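Nitronate monooxygenase family protein (Pseudomonas aeruginosa, PDB 4QIT) oxidises alkyl nitronates with molecular oxygen, using a bound flavin mononucleotide, its presumed physiological substrate being the toxin propionate 3-nitronate. Local coordinates at residues G224-E236 against A345-R356. The protein carries 1 engineered substitution. Residues are numbered along the deposited sequence; the frame is centred on the assembly and turned at random.
Sequences GIMDGRGIRAALE and AELLRTLVEELR. With FMN (flavin mononucleotide), chain C.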
loop_
_atom_site.group_PDB
_atom_site.type_symbol
_atom_site.label_atom_id
_atom_site.label_comp_id
_atom_site.label_asym_id
_atom_site.label_seq_id
_atom_site.Cartn_x
_atom_site.Cartn_y
_atom_site.Cartn_z
ATOM N N GLY A 224 3.285 -6.082 -6.552
ATOM C CA GLY A 224 2.375 -7.061 -5.992
ATOM C C GLY A 224 1.697 -7.988 -6.981
ATOM O O GLY A 224 0.889 -8.828 -6.588
ATOM N N ILE A 225 2.035 -7.857 -8.257
ATOM C CA ILE A 225 1.405 -8.665 -9.300
ATOM C C ILE A 225 2.185 -9.974 -9.497
ATOM O O ILE A 225 3.377 -9.949 -9.797
ATOM C CB ILE A 225 1.318 -7.851 -10.595
ATOM C CG1 ILE A 225 0.413 -6.633 -10.354
ATOM C CG2 ILE A 225 0.779 -8.718 -11.740
ATOM C CD1 ILE A 225 0.493 -5.570 -11.443
ATOM N N MET A 226 1.510 -11.108 -9.307
ATOM C CA MET A 226 2.178 -12.415 -9.223
ATOM C C MET A 226 1.554 -13.469 -10.141
ATOM O O MET A 226 2.078 -14.577 -10.275
ATOM C CB MET A 226 2.120 -12.935 -7.781
ATOM C CG MET A 226 2.796 -12.006 -6.757
ATOM S SD MET A 226 4.567 -11.852 -7.040
ATOM C CE MET A 226 5.074 -13.501 -6.570
ATOM N N ASP A 227 0.420 -13.138 -10.744
ATOM C CA ASP A 227 -0.304 -14.111 -11.553
ATOM C C ASP A 227 -1.215 -13.408 -12.563
ATOM O O ASP A 227 -1.306 -12.178 -12.567
ATOM C CB ASP A 227 -1.061 -15.121 -10.670
ATOM C CG ASP A 227 -2.066 -14.466 -9.732
ATOM O OD1 ASP A 227 -2.455 -13.303 -9.944
ATOM O OD2 ASP A 227 -2.491 -15.136 -8.764
ATOM N N GLY A 228 -1.856 -14.176 -13.440
ATOM C CA GLY A 228 -2.681 -13.558 -14.462
ATOM C C GLY A 228 -3.881 -12.802 -13.923
ATOM O O GLY A 228 -4.316 -11.834 -14.542
ATOM N N ARG A 229 -4.431 -13.245 -12.791
ATOM C CA ARG A 229 -5.502 -12.494 -12.128
ATOM C C ARG A 229 -5.031 -11.086 -11.757
ATOM O O ARG A 229 -5.757 -10.111 -11.974
ATOM C CB ARG A 229 -6.012 -13.229 -10.880
ATOM C CG ARG A 229 -7.012 -14.346 -11.172
ATOM C CD ARG A 229 -7.570 -14.858 -9.863
ATOM N NE ARG A 229 -8.551 -15.926 -10.027
ATOM C CZ ARG A 229 -9.864 -15.730 -10.111
ATOM N NH1 ARG A 229 -10.361 -14.502 -10.061
ATOM N NH2 ARG A 229 -10.687 -16.763 -10.250
ATOM N N GLY A 230 -3.815 -10.975 -11.220
ATOM C CA GLY A 230 -3.217 -9.670 -10.941
ATOM C C GLY A 230 -3.034 -8.824 -12.194
ATOM O O GLY A 230 -3.272 -7.610 -12.187
ATOM N N ILE A 231 -2.617 -9.458 -13.287
ATOM C CA ILE A 231 -2.489 -8.751 -14.556
ATOM C C ILE A 231 -3.840 -8.236 -15.046
ATOM O O ILE A 231 -3.973 -7.071 -15.417
ATOM C CB ILE A 231 -1.817 -9.628 -15.632
ATOM C CG1 ILE A 231 -0.478 -10.160 -15.112
ATOM C CG2 ILE A 231 -1.627 -8.824 -16.908
ATOM C CD1 ILE A 231 0.303 -10.966 -16.150
ATOM N N ARG A 232 -4.853 -9.098 -15.008
ATOM C CA ARG A 232 -6.192 -8.712 -15.416
ATOM C C ARG A 232 -6.707 -7.557 -14.572
ATOM O O ARG A 232 -7.320 -6.630 -15.104
ATOM C CB ARG A 232 -7.135 -9.918 -15.364
ATOM C CG ARG A 232 -6.819 -10.955 -16.450
ATOM C CD ARG A 232 -7.570 -12.275 -16.224
ATOM N NE ARG A 232 -9.020 -12.106 -16.275
ATOM C CZ ARG A 232 -9.750 -12.235 -17.380
ATOM N NH1 ARG A 232 -9.170 -12.546 -18.536
ATOM N NH2 ARG A 232 -11.063 -12.062 -17.333
ATOM N N ALA A 233 -6.428 -7.590 -13.268
ATOM C CA ALA A 233 -6.872 -6.504 -12.391
ATOM C C ALA A 233 -6.196 -5.188 -12.772
ATOM O O ALA A 233 -6.850 -4.144 -12.836
ATOM C CB ALA A 233 -6.606 -6.845 -10.922
ATOM N N ALA A 234 -4.887 -5.239 -13.023
ATOM C CA ALA A 234 -4.143 -4.055 -13.466
ATOM C C ALA A 234 -4.739 -3.476 -14.744
ATOM O O ALA A 234 -4.897 -2.255 -14.873
ATOM C CB ALA A 234 -2.690 -4.402 -13.685
ATOM N N LEU A 235 -5.080 -4.348 -15.688
ATOM C CA LEU A 235 -5.691 -3.889 -16.925
ATOM C C LEU A 235 -7.077 -3.280 -16.692
ATOM O O LEU A 235 -7.436 -2.293 -17.333
ATOM C CB LEU A 235 -5.763 -5.038 -17.939
ATOM C CG LEU A 235 -4.408 -5.667 -18.281
ATOM C CD1 LEU A 235 -4.574 -6.754 -19.330
ATOM C CD2 LEU A 235 -3.410 -4.623 -18.754
ATOM N N GLU A 236 -7.872 -3.855 -15.793
ATOM C CA GLU A 236 -9.153 -3.250 -15.454
ATOM C C GLU A 236 -8.975 -1.838 -14.904
ATOM O O GLU A 236 -9.814 -0.959 -15.136
ATOM C CB GLU A 236 -9.931 -4.118 -14.456
ATOM C CG GLU A 236 -10.514 -5.398 -15.072
ATOM C CD GLU A 236 -11.630 -5.131 -16.069
ATOM O OE1 GLU A 236 -12.116 -3.984 -16.138
ATOM O OE2 GLU A 236 -12.034 -6.081 -16.775
ATOM N N ALA A 345 10.671 -18.848 -19.247
ATOM C CA ALA A 345 9.803 -18.977 -20.408
ATOM C C ALA A 345 8.484 -19.654 -20.025
ATOM O O ALA A 345 7.412 -19.207 -20.448
ATOM C CB ALA A 345 10.505 -19.750 -21.515
ATOM N N GLU A 346 8.559 -20.711 -19.217
ATOM C CA GLU A 346 7.344 -21.353 -18.704
ATOM C C GLU A 346 6.526 -20.395 -17.840
ATOM O O GLU A 346 5.299 -20.365 -17.928
ATOM C CB GLU A 346 7.650 -22.639 -17.920
ATOM C CG GLU A 346 6.376 -23.344 -17.410
ATOM C CD GLU A 346 6.634 -24.643 -16.645
ATOM O OE1 GLU A 346 7.783 -25.152 -16.644
ATOM O OE2 GLU A 346 5.671 -25.167 -16.038
ATOM N N LEU A 347 7.193 -19.611 -17.001
ATOM C CA LEU A 347 6.448 -18.658 -16.191
ATOM C C LEU A 347 5.733 -17.630 -17.075
ATOM O O LEU A 347 4.554 -17.354 -16.863
ATOM C CB LEU A 347 7.342 -17.985 -15.143
ATOM C CG LEU A 347 6.640 -16.898 -14.327
ATOM C CD1 LEU A 347 5.461 -17.459 -13.531
ATOM C CD2 LEU A 347 7.622 -16.198 -13.394
ATOM N N LEU A 348 6.432 -17.077 -18.063
ATOM C CA LEU A 348 5.804 -16.143 -18.992
ATOM C C LEU A 348 4.572 -16.779 -19.663
ATOM O O LEU A 348 3.479 -16.201 -19.654
ATOM C CB LEU A 348 6.829 -15.633 -20.014
ATOM C CG LEU A 348 6.537 -14.325 -20.754
ATOM C CD1 LEU A 348 5.452 -14.494 -21.816
ATOM C CD2 LEU A 348 6.159 -13.203 -19.767
ATOM N N ARG A 349 4.751 -17.980 -20.208
ATOM C CA ARG A 349 3.677 -18.753 -20.826
ATOM C C ARG A 349 2.483 -18.912 -19.880
ATOM O O ARG A 349 1.325 -18.711 -20.271
ATOM C CB ARG A 349 4.237 -20.134 -21.191
ATOM C CG ARG A 349 3.636 -20.823 -22.400
ATOM C CD ARG A 349 4.457 -22.072 -22.745
ATOM N NE ARG A 349 5.848 -21.728 -22.997
ATOM C CZ ARG A 349 6.909 -22.298 -22.423
ATOM N NH1 ARG A 349 6.781 -23.279 -21.539
ATOM N NH2 ARG A 349 8.119 -21.873 -22.749
ATOM N N THR A 350 2.779 -19.266 -18.634
ATOM C CA THR A 350 1.758 -19.500 -17.624
ATOM C C THR A 350 0.982 -18.223 -17.303
ATOM O O THR A 350 -0.246 -18.242 -17.184
ATOM C CB THR A 350 2.383 -20.086 -16.344
ATOM O OG1 THR A 350 3.005 -21.349 -16.650
ATOM C CG2 THR A 350 1.323 -20.301 -15.285
ATOM N N LEU A 351 1.702 -17.114 -17.162
ATOM C CA LEU A 351 1.068 -15.817 -16.956
ATOM C C LEU A 351 0.136 -15.435 -18.096
ATOM O O LEU A 351 -0.945 -14.887 -17.859
ATOM C CB LEU A 351 2.128 -14.737 -16.759
ATOM C CG LEU A 351 2.954 -14.872 -15.473
ATOM C CD1 LEU A 351 4.108 -13.895 -15.528
ATOM C CD2 LEU A 351 2.102 -14.623 -14.234
ATOM N N VAL A 352 0.540 -15.724 -19.329
ATOM C CA VAL A 352 -0.315 -15.440 -20.481
ATOM C C VAL A 352 -1.583 -16.294 -20.473
ATOM O O VAL A 352 -2.674 -15.797 -20.758
ATOM C CB VAL A 352 0.448 -15.627 -21.809
ATOM C CG1 VAL A 352 -0.502 -15.518 -23.003
ATOM C CG2 VAL A 352 1.577 -14.599 -21.905
ATOM N N GLU A 353 -1.446 -17.572 -20.128
ATOM C CA GLU A 353 -2.610 -18.453 -20.024
ATOM C C GLU A 353 -3.564 -17.929 -18.951
ATOM O O GLU A 353 -4.787 -17.902 -19.145
ATOM C CB GLU A 353 -2.184 -19.888 -19.694
ATOM C CG GLU A 353 -3.339 -20.879 -19.670
ATOM C CD GLU A 353 -2.961 -22.220 -19.061
ATOM O OE1 GLU A 353 -1.748 -22.482 -18.894
ATOM O OE2 GLU A 353 -3.879 -23.008 -18.745
ATOM N N GLU A 354 -3.004 -17.500 -17.823
ATOM C CA GLU A 354 -3.812 -16.970 -16.732
ATOM C C GLU A 354 -4.474 -15.644 -17.120
ATOM O O GLU A 354 -5.602 -15.371 -16.719
ATOM C CB GLU A 354 -2.960 -16.829 -15.454
ATOM C CG GLU A 354 -2.516 -18.162 -14.859
ATOM C CD GLU A 354 -1.480 -18.050 -13.742
ATOM O OE1 GLU A 354 -0.888 -16.955 -13.527
ATOM O OE2 GLU A 354 -1.234 -19.089 -13.082
ATOM N N LEU A 355 -3.774 -14.834 -17.911
ATOM C CA LEU A 355 -4.299 -13.551 -18.387
ATOM C C LEU A 355 -5.499 -13.736 -19.320
ATOM O O LEU A 355 -6.465 -12.970 -19.274
ATOM C CB LEU A 355 -3.190 -12.753 -19.081
ATOM C CG LEU A 355 -3.562 -11.546 -19.948
ATOM C CD1 LEU A 355 -4.350 -10.512 -19.145
ATOM C CD2 LEU A 355 -2.316 -10.909 -20.554
ATOM N N ARG A 356 -5.438 -14.759 -20.163
ATOM C CA ARG A 356 -6.534 -15.034 -21.089
ATOM C C ARG A 356 -7.792 -15.494 -20.367
ATOM O O ARG A 356 -8.904 -15.260 -20.840
ATOM C CB ARG A 356 -6.103 -16.081 -22.111
ATOM C CG ARG A 356 -5.112 -15.557 -23.122
ATOM C CD ARG A 356 -4.467 -16.704 -23.872
ATOM N NE ARG A 356 -3.594 -16.229 -24.939
ATOM C CZ ARG A 356 -2.690 -16.983 -25.555
ATOM N NH1 ARG A 356 -2.523 -18.252 -25.201
ATOM N NH2 ARG A 356 -1.941 -16.461 -26.515
HETATM N N1 FMN C . 13.829 -1.470 -10.111
HETATM C C2 FMN C . 14.795 -0.741 -10.792
HETATM O O2 FMN C . 14.462 0.275 -11.390
HETATM N N3 FMN C . 16.109 -1.149 -10.834
HETATM C C4 FMN C . 16.469 -2.294 -10.155
HETATM O O4 FMN C . 17.631 -2.690 -10.152
HETATM C C4A FMN C . 15.513 -3.017 -9.466
HETATM N N5 FMN C . 15.908 -4.147 -8.800
HETATM C C5A FMN C . 14.990 -4.910 -8.119
HETATM C C6 FMN C . 15.435 -6.054 -7.471
HETATM C C7 FMN C . 14.551 -6.860 -6.785
HETATM C C7M FMN C . 15.106 -8.093 -6.130
HETATM C C8 FMN C . 13.203 -6.507 -6.719
HETATM C C8M FMN C . 12.234 -7.366 -5.958
HETATM C C9 FMN C . 12.760 -5.349 -7.369
HETATM C C9A FMN C . 13.653 -4.540 -8.081
HETATM N N10 FMN C . 13.242 -3.383 -8.746
HETATM C C10 FMN C . 14.182 -2.618 -9.434
HETATM C "C1'" FMN C . 11.801 -2.944 -8.691
HETATM C "C2'" FMN C . 10.978 -3.440 -9.868
HETATM O "O2'" FMN C . 11.290 -2.681 -11.008
HETATM C "C3'" FMN C . 9.488 -3.282 -9.598
HETATM O "O3'" FMN C . 9.174 -2.009 -9.076
HETATM C "C4'" FMN C . 9.096 -4.314 -8.564
HETATM O "O4'" FMN C . 9.836 -5.503 -8.778
HETATM C "C5'" FMN C . 7.618 -4.625 -8.725
HETATM O "O5'" FMN C . 7.257 -5.249 -7.531
HETATM P P FMN C . 7.030 -6.821 -7.445
HETATM O O1P FMN C . 6.716 -7.359 -8.816
HETATM O O2P FMN C . 5.932 -7.040 -6.450
HETATM O O3P FMN C . 8.332 -7.374 -6.970
#
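Gly228, in the first turn of helix 228-236, meets Leu355, in the last turn of helix 345-355, with their CA atoms 4.2 Å apart; the two helix axes approach to 8.0 Å and cross at -56°. The absence of a side chain at Gly228 permits this closeness, since a CB there would run into Glu354 CB and Leu355 N.

Two hydrogen bonds join the helices, one at Gly228 N and one from the Arg232 side chain. Glu354, extended beyond CG, brings OE1 to Gly228 N at 2.9 Å, using the anti side of the carboxylate with the donor somewhat out of its plane. That N-H belongs to the helix start, while Asp227, the N-cap, accepts from Gly230 N through OD1. The other oxygen of Glu354 is held by Arg340 in a salt bridge, and OD2 of Asp227 pairs with Arg209 of the second subunit. One turn further along helix 228-236, Arg232, bent at chi3 (62°), brings the edge of its guanidinium to the C-terminal end of helix 345-355, where NH1 donates to Leu355 O at 2.8 Å, almost exactly in the guanidinium plane. Its NE goes to Glu236 of the second subunit, so the same side chain serves both the helix contact and the subunit interface.

Beside these bonds lies the apolar part: Leu355, its CG anti to the backbone N (chi1 165°), lays CD1 against Ile231 CG2, Leu235 CD1 (3.8 Å) and the Arg232 CG. Separately, Leu351 packs on the backbone at Asp227, with CD2 3.6 Å from Asp227 CA.

In this TIM barrel, helix 228-236 follows strand 219-222 through the loop whose Gly224 N binds the FMN phosphate at O2P (2.8 Å). The C-terminal helix packs beside it, with Ile231 and Leu351 both resting on Ile21 of strand 21-23, while Ile231 also touches Val242 and Leu351 Met244 of strand 241-244.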